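Local coordinates for capsid polyprotein VP90 (Turkey astrovirus 2, PDB 3TS3) that probably self-assembles into the icosahedral capsid of the virus, the chain described here being the projection domain that forms the capsid spike, at residues 29-34 with 197-202; 45-50 with 177-182; 123-126 with 131-134; 186-191 with 203-208. All coordinates share one frame; numbering follows the deposited sequence. Where two conformers were deposited one is given.

Interaction 1: 29-34 with 197-202. With SO4 (sulfate ion), chain I.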
loop_
_atom_site.group_PDB
_atom_site.type_symbol
_atom_site.label_atom_id
_atom_site.label_comp_id
_atom_site.label_asym_id
_atom_site.label_seq_id
_atom_site.Cartn_x
_atom_site.Cartn_y
_atom_site.Cartn_z
ATOM N N THR C 29 11.489 16.511 6.750
ATOM C CA THR C 29 12.715 16.147 7.445
ATOM C C THR C 29 12.625 14.807 8.155
ATOM O O THR C 29 13.579 14.045 8.144
ATOM C CB THR C 29 13.099 17.171 8.507
ATOM O OG1 THR C 29 13.293 18.440 7.897
ATOM C CG2 THR C 29 14.390 16.751 9.174
ATOM N N GLU C 30 11.495 14.539 8.798
ATOM C CA GLU C 30 11.322 13.288 9.526
ATOM C C GLU C 30 11.012 12.088 8.655
ATOM O O GLU C 30 10.325 12.186 7.644
ATOM C CB GLU C 30 10.194 13.351 10.565
ATOM C CG GLU C 30 9.989 14.620 11.333
ATOM C CD GLU C 30 8.551 14.707 11.845
ATOM O OE1 GLU C 30 8.012 13.673 12.305
ATOM O OE2 GLU C 30 7.947 15.795 11.763
ATOM N N THR C 31 11.458 10.941 9.128
ATOM C CA THR C 31 11.112 9.674 8.550
ATOM C C THR C 31 9.609 9.455 8.702
ATOM O O THR C 31 9.008 9.856 9.686
ATOM C CB THR C 31 11.838 8.549 9.309
ATOM O OG1 THR C 31 13.174 8.417 8.813
ATOM C CG2 THR C 31 11.103 7.230 9.173
ATOM N N GLY C 32 9.011 8.814 7.710
ATOM C CA GLY C 32 7.616 8.417 7.773
ATOM C C GLY C 32 6.539 9.468 7.611
ATOM O O GLY C 32 5.414 9.239 8.019
ATOM N N VAL C 33 6.878 10.597 7.000
ATOM C CA VAL C 33 5.835 11.658 6.801
ATOM C C VAL C 33 5.052 11.457 5.481
ATOM O O VAL C 33 3.919 11.907 5.411
ATOM C CB VAL C 33 6.523 13.044 6.762
ATOM C CG1 VAL C 33 5.521 14.124 6.477
ATOM C CG2 VAL C 33 7.234 13.326 8.089
ATOM N N PHE C 34 5.582 10.629 4.590
ATOM C CA PHE C 34 4.787 10.178 3.449
ATOM C C PHE C 34 5.055 8.727 3.056
ATOM O O PHE C 34 6.145 8.206 3.239
ATOM C CB PHE C 34 4.860 11.111 2.248
ATOM C CG PHE C 34 6.241 11.284 1.686
ATOM C CD1 PHE C 34 6.692 10.489 0.648
ATOM C CD2 PHE C 34 7.063 12.278 2.158
ATOM C CE1 PHE C 34 7.947 10.671 0.119
ATOM C CE2 PHE C 34 8.316 12.457 1.627
ATOM C CZ PHE C 34 8.753 11.656 0.611
ATOM N N GLN C 197 17.920 1.215 12.021
ATOM C CA GLN C 197 17.187 1.015 13.257
ATOM C C GLN C 197 16.338 2.232 13.596
ATOM O O GLN C 197 15.227 2.097 14.064
ATOM C CB GLN C 197 18.116 0.664 14.421
ATOM C CG GLN C 197 17.351 0.138 15.621
ATOM C CD GLN C 197 16.393 -0.984 15.245
ATOM O OE1 GLN C 197 16.787 -1.972 14.624
ATOM N NE2 GLN C 197 15.127 -0.828 15.610
ATOM N N GLN C 198 16.885 3.418 13.377
ATOM C CA GLN C 198 16.149 4.645 13.614
ATOM C C GLN C 198 14.952 4.770 12.679
ATOM O O GLN C 198 13.891 5.204 13.088
ATOM C CB GLN C 198 17.066 5.860 13.499
ATOM C CG GLN C 198 18.110 5.907 14.605
ATOM C CD GLN C 198 19.080 7.033 14.404
ATOM O OE1 GLN C 198 19.658 7.180 13.343
ATOM N NE2 GLN C 198 19.272 7.841 15.441
ATOM N N PHE C 199 15.131 4.379 11.427
ATOM C CA PHE C 199 14.023 4.450 10.495
ATOM C C PHE C 199 12.881 3.552 10.965
ATOM O O PHE C 199 11.749 3.992 11.044
ATOM C CB PHE C 199 14.499 4.001 9.103
ATOM C CG PHE C 199 13.384 3.732 8.125
ATOM C CD1 PHE C 199 12.763 4.765 7.467
ATOM C CD2 PHE C 199 12.974 2.444 7.864
ATOM C CE1 PHE C 199 11.749 4.519 6.564
ATOM C CE2 PHE C 199 11.954 2.192 6.968
ATOM C CZ PHE C 199 11.347 3.233 6.319
ATOM N N LEU C 200 13.189 2.309 11.309
ATOM C CA LEU C 200 12.173 1.385 11.803
ATOM C C LEU C 200 11.530 1.848 13.115
ATOM O O LEU C 200 10.330 1.705 13.305
ATOM C CB LEU C 200 12.740 -0.032 11.929
ATOM C CG LEU C 200 13.029 -0.718 10.589
ATOM C CD1 LEU C 200 13.778 -2.022 10.792
ATOM C CD2 LEU C 200 11.740 -0.955 9.829
ATOM N N ASP C 201 12.338 2.384 14.021
ATOM C CA ASP C 201 11.810 2.880 15.284
ATOM C C ASP C 201 10.867 4.067 15.096
ATOM O O ASP C 201 9.845 4.170 15.749
ATOM C CB ASP C 201 12.948 3.302 16.216
ATOM C CG ASP C 201 13.746 2.129 16.744
ATOM O OD1 ASP C 201 13.305 0.984 16.604
ATOM O OD2 ASP C 201 14.818 2.374 17.328
ATOM N N HIS C 202 11.268 4.990 14.239
ATOM C CA HIS C 202 10.479 6.168 13.897
ATOM C C HIS C 202 9.207 5.898 13.101
ATOM O O HIS C 202 8.222 6.595 13.248
ATOM C CB HIS C 202 11.333 7.224 13.199
ATOM C CG HIS C 202 12.439 7.754 14.053
ATOM N ND1 HIS C 202 13.640 8.185 13.536
ATOM C CD2 HIS C 202 12.533 7.895 15.394
ATOM C CE1 HIS C 202 14.418 8.595 14.522
ATOM N NE2 HIS C 202 13.774 8.418 15.660
HETATM S S SO4 I . 12.046 22.531 7.400
HETATM O O1 SO4 I . 13.258 23.325 7.619
HETATM O O2 SO4 I . 11.986 22.109 6.007
HETATM O O3 SO4 I . 12.088 21.368 8.281
HETATM O O4 SO4 I . 10.871 23.333 7.734
#
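Thr31 sets its methyl group against the ring of Phe199, CG2 lying 3.4 Å from CD1, and the two side chains cross at about a right angle. The methyl comes to the ring obliquely. Thr31 has chi1, the torsion to OG1, at -82°, which leaves CG2 anti to the backbone N and aims it at the helix. Thr31 CG2 also lies 4.0 Å from His202 CB. Phe199 and His202 are three positions apart on helix 196-202, and the methyl touches both.

The polar half of Thr31 is used elsewhere. OG1 is hydrogen-bonded to Asp194 OD2 and to Ser191 N, and His202 ND1 is bonded to that same Asp194 OD2, so one carboxylate just before the helix holds a side chain from each segment. Phe199 in turn stacks on Trp190. Thr31 is presented by a type II beta turn running from Glu30 to Val33, in which Gly32, at the third position, takes the positive phi of 75° usual there. At the far end of this loop Thr29 OG1 makes a weak, unsettled bond of 3.2 Å to O3 of a sulfate, probably from the crystallisation liquor, which Ser27 and Arg25 also bind.

Direct contact between loop and helix is therefore apolar and small, 157 Å² summed over both sides. This suggests that the hydrogen bonds of Thr31 OG1 and His202 ND1 to Asp194 OD2 help to set how loop and helix face each other, while the methyl supplies the apolar contact with Phe199 and His202.

Interaction 2: 45-50 with 177-182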
loop_
_atom_site.group_PDB
_atom_site.type_symbol
_atom_site.label_atom_id
_atom_site.label_comp_id
_atom_site.label_asym_id
_atom_site.label_seq_id
_atom_site.Cartn_x
_atom_site.Cartn_y
_atom_site.Cartn_z
ATOM N N SER C 45 13.264 -4.072 -19.272
ATOM C CA SER C 45 14.459 -3.414 -18.774
ATOM C C SER C 45 14.479 -3.261 -17.253
ATOM O O SER C 45 15.465 -2.831 -16.695
ATOM C CB SER C 45 14.619 -2.044 -19.426
ATOM O OG SER C 45 14.792 -2.172 -20.817
ATOM N N SER C 46 13.373 -3.585 -16.597
ATOM C CA SER C 46 13.253 -3.417 -15.152
ATOM C C SER C 46 14.162 -4.270 -14.282
ATOM O O SER C 46 14.665 -3.806 -13.278
ATOM C CB SER C 46 11.800 -3.597 -14.721
ATOM O OG SER C 46 11.025 -2.505 -15.181
ATOM N N ARG C 47 14.353 -5.520 -14.670
ATOM C CA ARG C 47 15.127 -6.449 -13.859
ATOM C C ARG C 47 16.579 -6.543 -14.305
ATOM O O ARG C 47 16.869 -6.884 -15.437
ATOM C CB ARG C 47 14.483 -7.834 -13.916
ATOM C CG ARG C 47 15.114 -8.868 -12.986
ATOM C CD ARG C 47 14.548 -10.250 -13.230
ATOM N NE ARG C 47 14.874 -10.713 -14.569
ATOM C CZ ARG C 47 14.617 -11.927 -15.030
ATOM N NH1 ARG C 47 14.036 -12.826 -14.259
ATOM N NH2 ARG C 47 14.949 -12.243 -16.268
ATOM N N TYR C 48 17.476 -6.231 -13.379
ATOM C CA TYR C 48 18.906 -6.311 -13.611
ATOM C C TYR C 48 19.523 -7.266 -12.594
ATOM O O TYR C 48 19.322 -7.126 -11.400
ATOM C CB TYR C 48 19.530 -4.917 -13.496
ATOM C CG TYR C 48 21.024 -4.902 -13.645
ATOM C CD1 TYR C 48 21.619 -4.981 -14.891
ATOM C CD2 TYR C 48 21.839 -4.803 -12.535
ATOM C CE1 TYR C 48 22.981 -4.971 -15.023
ATOM C CE2 TYR C 48 23.203 -4.795 -12.661
ATOM C CZ TYR C 48 23.766 -4.872 -13.903
ATOM O OH TYR C 48 25.128 -4.857 -14.028
ATOM N N ASN C 49 20.264 -8.243 -13.095
ATOM C CA ASN C 49 20.863 -9.270 -12.257
ATOM C C ASN C 49 22.399 -9.239 -12.229
ATOM O O ASN C 49 23.063 -9.706 -13.146
ATOM C CB ASN C 49 20.360 -10.630 -12.755
ATOM C CG ASN C 49 20.964 -11.806 -12.027
ATOM O OD1 ASN C 49 21.208 -12.843 -12.632
ATOM N ND2 ASN C 49 21.176 -11.667 -10.725
ATOM N N ASN C 50 22.939 -8.635 -11.181
ATOM C CA ASN C 50 24.351 -8.721 -10.853
ATOM C C ASN C 50 24.600 -8.342 -9.395
ATOM O O ASN C 50 24.014 -7.408 -8.897
ATOM C CB ASN C 50 25.186 -7.845 -11.784
ATOM C CG ASN C 50 26.664 -8.160 -11.701
ATOM O OD1 ASN C 50 27.055 -9.313 -11.673
ATOM N ND2 ASN C 50 27.482 -7.128 -11.673
ATOM N N ALA C 177 10.750 -13.155 -14.444
ATOM C CA ALA C 177 10.917 -12.511 -15.735
ATOM C C ALA C 177 9.765 -11.557 -16.017
ATOM O O ALA C 177 9.948 -10.541 -16.653
ATOM C CB ALA C 177 11.048 -13.545 -16.842
ATOM N N GLN C 178 8.580 -11.917 -15.544
ATOM C CA GLN C 178 7.399 -11.082 -15.697
ATOM C C GLN C 178 6.985 -10.448 -14.371
ATOM O O GLN C 178 5.853 -10.019 -14.207
ATOM C CB GLN C 178 6.240 -11.857 -16.320
ATOM C CG GLN C 178 6.459 -12.239 -17.777
ATOM C CD GLN C 178 6.654 -13.728 -17.983
ATOM O OE1 GLN C 178 7.508 -14.354 -17.357
ATOM N NE2 GLN C 178 5.854 -14.303 -18.876
ATOM N N TYR C 179 7.901 -10.442 -13.414
ATOM C CA TYR C 179 7.647 -9.856 -12.100
ATOM C C TYR C 179 6.533 -10.575 -11.349
ATOM O O TYR C 179 5.917 -10.027 -10.455
ATOM C CB TYR C 179 7.429 -8.332 -12.188
ATOM C CG TYR C 179 8.745 -7.620 -12.122
ATOM C CD1 TYR C 179 9.524 -7.471 -13.251
ATOM C CD2 TYR C 179 9.249 -7.177 -10.919
ATOM C CE1 TYR C 179 10.755 -6.865 -13.188
ATOM C CE2 TYR C 179 10.476 -6.569 -10.849
ATOM C CZ TYR C 179 11.225 -6.423 -11.987
ATOM O OH TYR C 179 12.451 -5.828 -11.918
ATOM N N GLN C 180 6.303 -11.824 -11.728
ATOM C CA GLN C 180 5.279 -12.660 -11.116
ATOM C C GLN C 180 5.513 -12.986 -9.638
ATOM O O GLN C 180 4.561 -13.134 -8.877
ATOM C CB GLN C 180 5.044 -13.929 -11.937
ATOM C CG GLN C 180 6.201 -14.902 -11.959
ATOM C CD GLN C 180 7.171 -14.669 -13.105
ATOM O OE1 GLN C 180 7.291 -13.570 -13.628
ATOM N NE2 GLN C 180 7.877 -15.721 -13.484
ATOM N N ASN C 181 6.772 -13.167 -9.258
ATOM C CA ASN C 181 7.156 -13.476 -7.883
ATOM C C ASN C 181 7.040 -12.354 -6.864
ATOM O O ASN C 181 6.899 -12.610 -5.691
ATOM C CB ASN C 181 8.574 -14.037 -7.801
ATOM C CG ASN C 181 8.797 -15.203 -8.723
ATOM O OD1 ASN C 181 7.876 -15.938 -9.046
ATOM N ND2 ASN C 181 10.040 -15.389 -9.137
ATOM N N LEU C 182 7.186 -11.121 -7.316
ATOM C CA LEU C 182 7.342 -10.020 -6.390
ATOM C C LEU C 182 6.032 -9.588 -5.742
ATOM O O LEU C 182 5.066 -9.285 -6.418
ATOM C CB LEU C 182 8.012 -8.841 -7.103
ATOM C CG LEU C 182 8.390 -7.613 -6.279
ATOM C CD1 LEU C 182 9.214 -8.008 -5.081
ATOM C CD2 LEU C 182 9.119 -6.602 -7.132
#
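Tyr179 and Arg47 carry most of the buried surface here, with Ala177 third. The phenol reaches from the loop to the start of strand 47-52, and its oxygen does the touching: Tyr179 OH lies 3.5 Å from Arg47 CB and 3.6 Å from Ser46 CB. Both carbons sit obliquely to the ring, whose edge is met in plane by Leu182 CD2 of its own loop. Near as the hydroxyl is to the strand backbone, its polar partner is Asn78 OD1 on the adjoining strand; the 3.4 Å separation of Tyr179 OH from Arg47 N has too poor an angle for a bond.

Strand 47-52 pairs antiparallel with strand 76-81 in the large sheet of the spike domain, and the 177-182 loop, which lies between strands 164-171 and 187-189 in the chain, covers this part of it. Tyr179 also packs on Leu80 of strand 76-81 and on Val206 of the second subunit.

Arg47 extends as far as CD and then bends at chi3, 64°, which lays the guanidinium beside Ala177. Ala177 CA stands 3.4 Å above one face of that group, displaced from its centre. Arg47 NH1 comes within 3.3 Å of Ala177 N, but both are donors and do not bond; NH1 instead forms a salt bridge to Asp174 OD1. The guanidinium and phenol planes are 45° apart, and it is Arg47 CB, not the guanidinium, that meets the ring. Within the loop, Gln178 N gives its hydrogen to Gln180 OE1 at 2.8 Å, in the carbonyl plane.

Interaction 3: 123-126 with 131-134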
loop_
_atom_site.group_PDB
_atom_site.type_symbol
_atom_site.label_atom_id
_atom_site.label_comp_id
_atom_site.label_asym_id
_atom_site.label_seq_id
_atom_site.Cartn_x
_atom_site.Cartn_y
_atom_site.Cartn_z
ATOM N N GLY C 123 28.246 10.863 -9.794
ATOM C CA GLY C 123 29.612 10.654 -9.356
ATOM C C GLY C 123 29.770 9.840 -8.093
ATOM O O GLY C 123 30.691 9.046 -7.976
ATOM N N THR C 124 28.861 10.043 -7.153
ATOM C CA THR C 124 28.895 9.321 -5.891
ATOM C C THR C 124 27.895 8.165 -5.852
ATOM O O THR C 124 27.682 7.572 -4.812
ATOM C CB THR C 124 28.677 10.258 -4.712
ATOM O OG1 THR C 124 27.538 11.075 -4.972
ATOM C CG2 THR C 124 29.893 11.157 -4.530
ATOM N N THR C 125 27.300 7.851 -6.997
ATOM C CA THR C 125 26.363 6.745 -7.094
ATOM C C THR C 125 27.182 5.522 -7.464
ATOM O O THR C 125 27.639 5.383 -8.580
ATOM C CB THR C 125 25.317 7.012 -8.184
ATOM O OG1 THR C 125 24.473 8.092 -7.779
ATOM C CG2 THR C 125 24.465 5.777 -8.432
ATOM N N ASN C 126 27.415 4.668 -6.482
ATOM C CA ASN C 126 28.246 3.503 -6.701
ATOM C C ASN C 126 27.453 2.264 -7.123
ATOM O O ASN C 126 27.090 1.424 -6.312
ATOM C CB ASN C 126 29.145 3.302 -5.487
ATOM C CG ASN C 126 30.194 4.402 -5.383
ATOM O OD1 ASN C 126 30.362 5.038 -4.345
ATOM N ND2 ASN C 126 30.893 4.638 -6.481
ATOM N N LEU C 131 23.859 -0.789 -14.886
ATOM C CA LEU C 131 22.692 -0.428 -14.108
ATOM C C LEU C 131 22.445 1.075 -14.188
ATOM O O LEU C 131 21.320 1.510 -14.306
ATOM C CB LEU C 131 22.847 -0.899 -12.662
ATOM C CG LEU C 131 21.664 -0.686 -11.721
ATOM C CD1 LEU C 131 20.371 -1.217 -12.325
ATOM C CD2 LEU C 131 21.955 -1.349 -10.390
ATOM N N LYS C 132 23.504 1.865 -14.145
ATOM C CA LYS C 132 23.341 3.304 -14.267
ATOM C C LYS C 132 22.738 3.620 -15.624
ATOM O O LYS C 132 21.908 4.499 -15.745
ATOM C CB LYS C 132 24.672 4.030 -14.138
ATOM C CG LYS C 132 25.208 4.161 -12.752
ATOM C CD LYS C 132 26.592 4.762 -12.850
ATOM C CE LYS C 132 27.298 4.792 -11.533
ATOM N NZ LYS C 132 28.718 5.200 -11.723
ATOM N N GLN C 133 23.165 2.896 -16.644
ATOM C CA GLN C 133 22.652 3.121 -17.988
ATOM C C GLN C 133 21.154 2.858 -18.029
ATOM O O GLN C 133 20.402 3.617 -18.620
ATOM C CB GLN C 133 23.353 2.187 -18.976
ATOM C CG GLN C 133 23.206 2.561 -20.434
ATOM C CD GLN C 133 24.330 3.457 -20.910
ATOM O OE1 GLN C 133 24.734 4.389 -20.220
ATOM N NE2 GLN C 133 24.851 3.169 -22.101
ATOM N N ARG C 134 20.721 1.776 -17.393
ATOM C CA ARG C 134 19.300 1.444 -17.338
ATOM C C ARG C 134 18.476 2.481 -16.594
ATOM O O ARG C 134 17.352 2.771 -16.966
ATOM C CB ARG C 134 19.072 0.083 -16.710
ATOM C CG ARG C 134 19.595 -1.029 -17.542
ATOM C CD ARG C 134 18.613 -2.151 -17.567
ATOM N NE ARG C 134 19.170 -3.323 -18.217
ATOM C CZ ARG C 134 18.814 -4.557 -17.921
ATOM N NH1 ARG C 134 17.902 -4.767 -16.989
ATOM N NH2 ARG C 134 19.369 -5.575 -18.549
#
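Lys132 leaves its helix with CG anti to the carbonyl carbon, chi1 -77°, and every later torsion is within 10° of fully extended, so the chain reaches straight to the backbone carbonyl of Thr125. The methylene next to the ammonium makes the nearest approach: CE is 3.0 Å from Thr125 O, a tight carbon-oxygen contact. Lys132 NZ lies beyond it, 3.3 Å from Thr125 O. The oxygen stands beside the CE-NZ bond, with a CE-NZ-O angle of about 65°, too acute for an N-H to point at it; the pair is therefore no hydrogen bond, though the positive charge probably still attracts the carbonyl and polarises the methylene. Side-chain packing adds little, Thr125 CG2 being 4.3 Å from Lys132 CE, and the whole contact buries 96 Å², both sides summed.

Thr125 is held by its hydroxyl. OG1 is hydrogen-bonded to Gly58 N and to Tyr121 O, while Ser56 OG is bonded to both Asn126 N and Thr124 O, which ties the loop to the two-stranded hairpin 56-59/67-70. On the helix, Leu131 packs on Trp77 and Ile79 of one strand and on Tyr48 and Ile52 of its neighbour. The arrangement is that of a helical connection in an antiparallel sheet: strand 117-119 leads through the loop into helix 129-135, which lies against strands 47-52 and 76-81 before the chain returns as strand 142-148, the antiparallel partner of 117-119.

Interaction 4: 186-191 with 203-208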
loop_
_atom_site.group_PDB
_atom_site.type_symbol
_atom_site.label_atom_id
_atom_site.label_comp_id
_atom_site.label_asym_id
_atom_site.label_seq_id
_atom_site.Cartn_x
_atom_site.Cartn_y
_atom_site.Cartn_z
ATOM N N TYR C 186 4.893 -1.489 1.042
ATOM C CA TYR C 186 4.768 -0.048 1.128
ATOM C C TYR C 186 6.168 0.529 1.271
ATOM O O TYR C 186 7.033 -0.092 1.859
ATOM C CB TYR C 186 3.973 0.369 2.368
ATOM C CG TYR C 186 2.469 0.205 2.310
ATOM C CD1 TYR C 186 1.675 1.072 1.585
ATOM C CD2 TYR C 186 1.849 -0.795 3.025
ATOM C CE1 TYR C 186 0.301 0.922 1.567
ATOM C CE2 TYR C 186 0.493 -0.953 3.008
ATOM C CZ TYR C 186 -0.279 -0.091 2.290
ATOM O OH TYR C 186 -1.638 -0.269 2.300
ATOM N N PHE C 187 6.365 1.730 0.759
ATOM C CA PHE C 187 7.618 2.443 0.913
ATOM C C PHE C 187 7.321 3.742 1.632
ATOM O O PHE C 187 6.335 4.388 1.341
ATOM C CB PHE C 187 8.290 2.705 -0.438
ATOM C CG PHE C 187 9.008 1.512 -0.990
ATOM C CD1 PHE C 187 8.323 0.514 -1.639
ATOM C CD2 PHE C 187 10.370 1.383 -0.837
ATOM C CE1 PHE C 187 8.985 -0.576 -2.134
ATOM C CE2 PHE C 187 11.026 0.292 -1.325
ATOM C CZ PHE C 187 10.343 -0.682 -1.978
ATOM N N TRP C 188 8.180 4.098 2.577
ATOM C CA TRP C 188 8.024 5.314 3.360
ATOM C C TRP C 188 9.306 6.149 3.293
ATOM O O TRP C 188 10.390 5.606 3.162
ATOM C CB TRP C 188 7.725 4.957 4.817
ATOM C CG TRP C 188 6.374 4.342 5.071
ATOM C CD1 TRP C 188 6.025 3.032 4.915
ATOM C CD2 TRP C 188 5.215 5.009 5.570
ATOM N NE1 TRP C 188 4.713 2.850 5.271
ATOM C CE2 TRP C 188 4.198 4.048 5.685
ATOM C CE3 TRP C 188 4.940 6.326 5.933
ATOM C CZ2 TRP C 188 2.931 4.363 6.130
ATOM C CZ3 TRP C 188 3.687 6.633 6.383
ATOM C CH2 TRP C 188 2.695 5.657 6.475
ATOM N N ASN C 189 9.185 7.470 3.374
ATOM C CA ASN C 189 10.388 8.292 3.311
ATOM C C ASN C 189 11.317 8.049 4.502
ATOM O O ASN C 189 10.881 7.828 5.615
ATOM C CB ASN C 189 10.069 9.778 3.120
ATOM C CG ASN C 189 9.666 10.459 4.403
ATOM O OD1 ASN C 189 8.592 10.232 4.919
ATOM N ND2 ASN C 189 10.530 11.319 4.907
ATOM N N TRP C 190 12.610 8.045 4.226
ATOM C CA TRP C 190 13.615 7.721 5.221
ATOM C C TRP C 190 14.549 8.917 5.343
ATOM O O TRP C 190 15.236 9.274 4.399
ATOM C CB TRP C 190 14.338 6.475 4.707
ATOM C CG TRP C 190 15.495 5.930 5.484
ATOM C CD1 TRP C 190 16.438 6.627 6.170
ATOM C CD2 TRP C 190 15.861 4.549 5.589
ATOM N NE1 TRP C 190 17.353 5.767 6.720
ATOM C CE2 TRP C 190 17.026 4.485 6.372
ATOM C CE3 TRP C 190 15.313 3.364 5.100
ATOM C CZ2 TRP C 190 17.646 3.284 6.680
ATOM C CZ3 TRP C 190 15.930 2.172 5.410
ATOM C CH2 TRP C 190 17.086 2.142 6.187
ATOM N N SER C 191 14.569 9.519 6.523
ATOM C CA SER C 191 15.361 10.716 6.775
ATOM C C SER C 191 16.848 10.466 6.562
ATOM O O SER C 191 17.361 9.431 6.924
ATOM C CB SER C 191 15.130 11.183 8.212
ATOM O OG SER C 191 16.090 12.143 8.585
ATOM N N LEU C 203 9.258 4.898 12.234
ATOM C CA LEU C 203 8.151 4.632 11.327
ATOM C C LEU C 203 6.855 4.246 12.030
ATOM O O LEU C 203 6.847 3.388 12.893
ATOM C CB LEU C 203 8.554 3.521 10.356
ATOM C CG LEU C 203 7.539 3.122 9.285
ATOM C CD1 LEU C 203 7.145 4.318 8.443
ATOM C CD2 LEU C 203 8.106 2.023 8.419
ATOM N N ARG C 204 5.763 4.893 11.632
ATOM C CA ARG C 204 4.429 4.519 12.067
ATOM C C ARG C 204 3.622 4.265 10.803
ATOM O O ARG C 204 3.757 5.000 9.835
ATOM C CB ARG C 204 3.769 5.639 12.859
ATOM C CG ARG C 204 4.509 6.032 14.095
ATOM C CD ARG C 204 4.478 4.915 15.096
ATOM N NE ARG C 204 5.101 5.312 16.347
ATOM C CZ ARG C 204 6.388 5.152 16.606
ATOM N NH1 ARG C 204 7.178 4.605 15.701
ATOM N NH2 ARG C 204 6.883 5.534 17.772
ATOM N N THR C 205 2.816 3.212 10.801
ATOM C CA THR C 205 1.976 2.900 9.646
ATOM C C THR C 205 0.484 2.822 9.980
ATOM O O THR C 205 -0.332 2.540 9.117
ATOM C CB THR C 205 2.443 1.604 8.946
ATOM O OG1 THR C 205 2.059 0.466 9.716
ATOM C CG2 THR C 205 3.956 1.602 8.800
ATOM N N VAL C 206 0.155 3.067 11.243
ATOM C CA VAL C 206 -1.202 2.989 11.731
ATOM C C VAL C 206 -1.463 4.231 12.565
ATOM O O VAL C 206 -0.634 4.620 13.372
ATOM C CB VAL C 206 -1.395 1.736 12.620
ATOM C CG1 VAL C 206 -2.779 1.722 13.286
ATOM C CG2 VAL C 206 -1.159 0.469 11.813
ATOM N N GLN C 207 -2.617 4.849 12.358
ATOM C CA GLN C 207 -3.007 6.007 13.149
ATOM C C GLN C 207 -3.591 5.530 14.483
ATOM O O GLN C 207 -4.411 4.635 14.513
ATOM C CB GLN C 207 -4.046 6.836 12.385
ATOM C CG GLN C 207 -4.600 8.025 13.155
ATOM C CD GLN C 207 -5.703 8.750 12.406
ATOM O OE1 GLN C 207 -6.458 8.145 11.660
ATOM N NE2 GLN C 207 -5.800 10.055 12.618
ATOM N N PHE C 208 -3.155 6.134 15.582
ATOM C CA PHE C 208 -3.677 5.773 16.898
ATOM C C PHE C 208 -4.376 6.950 17.560
ATOM O O PHE C 208 -3.781 7.996 17.732
ATOM C CB PHE C 208 -2.570 5.255 17.814
ATOM C CG PHE C 208 -3.089 4.586 19.055
ATOM C CD1 PHE C 208 -3.611 3.307 18.998
ATOM C CD2 PHE C 208 -3.083 5.245 20.266
ATOM C CE1 PHE C 208 -4.105 2.698 20.117
ATOM C CE2 PHE C 208 -3.579 4.632 21.396
ATOM C CZ PHE C 208 -4.091 3.354 21.316
#
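Trp188, on strand 187-189 of the large antiparallel sheet of the spike domain, receives Leu203 over one face of its indole. This is the tight part of the contact, where the chain leaves helix 196-202 and runs back past the sheet. Leu203 CD1 sits 3.7 Å from the centroid of the five-membered ring and 23° off its normal, a CH-pi interaction, with CD1 only 3.5 Å from CG of Trp188. Leucine chi1 of -178° holds CG anti to the backbone N, directing the branch at the indole. The same face is covered further out by a backbone oxygen: Arg204 O lies 3.6 Å from CH2 of Trp188. Cys35 and Pro92 of the same chain and Ile39 of the second subunit also pack on Trp188, so the indole is enclosed at the dimer interface.

Contact is looser at Thr205, whose CG2 meets Trp188 NE1 obliquely at 3.8 Å. Its OG1 turns to the other chain, bonded to Leu182 O and Met184 N of the second subunit.

Arg204 forms the less buried side; its side chain starts away from the strand, is partly exposed and also packs on Gln180 of the second subunit. The guanidinium doubles back toward the helix end, where NH1 is bonded to Asp201 O. Arg204 NH1 also bonds Leu203 O at 3.1 Å, the oxygen lying in the guanidinium plane but the nitrogen standing well above the carbonyl plane.

In the fold
The four contacts fall into two groups. Interactions 1 and 4 have centres 7 Å apart and interlock along the chain, since their segments alternate; Asn189 of 186-191 bonds Glu30 O and Phe34 N through its amide, spanning the turn of 29-34. Interactions 2 and 3, with centres 18 Å apart, are joined where Arg134 NH1 meets Arg47 O at 2.8 Å. Interaction 3 is nested within the loop closed by interaction 2, itself nested within that of interaction 1. Between the groups, interactions 3 and 4 lie 28 Å apart centre to centre, on opposite sides of the chain's centre. Across the dimer, 177-182 of one subunit meets 203-208 of the other.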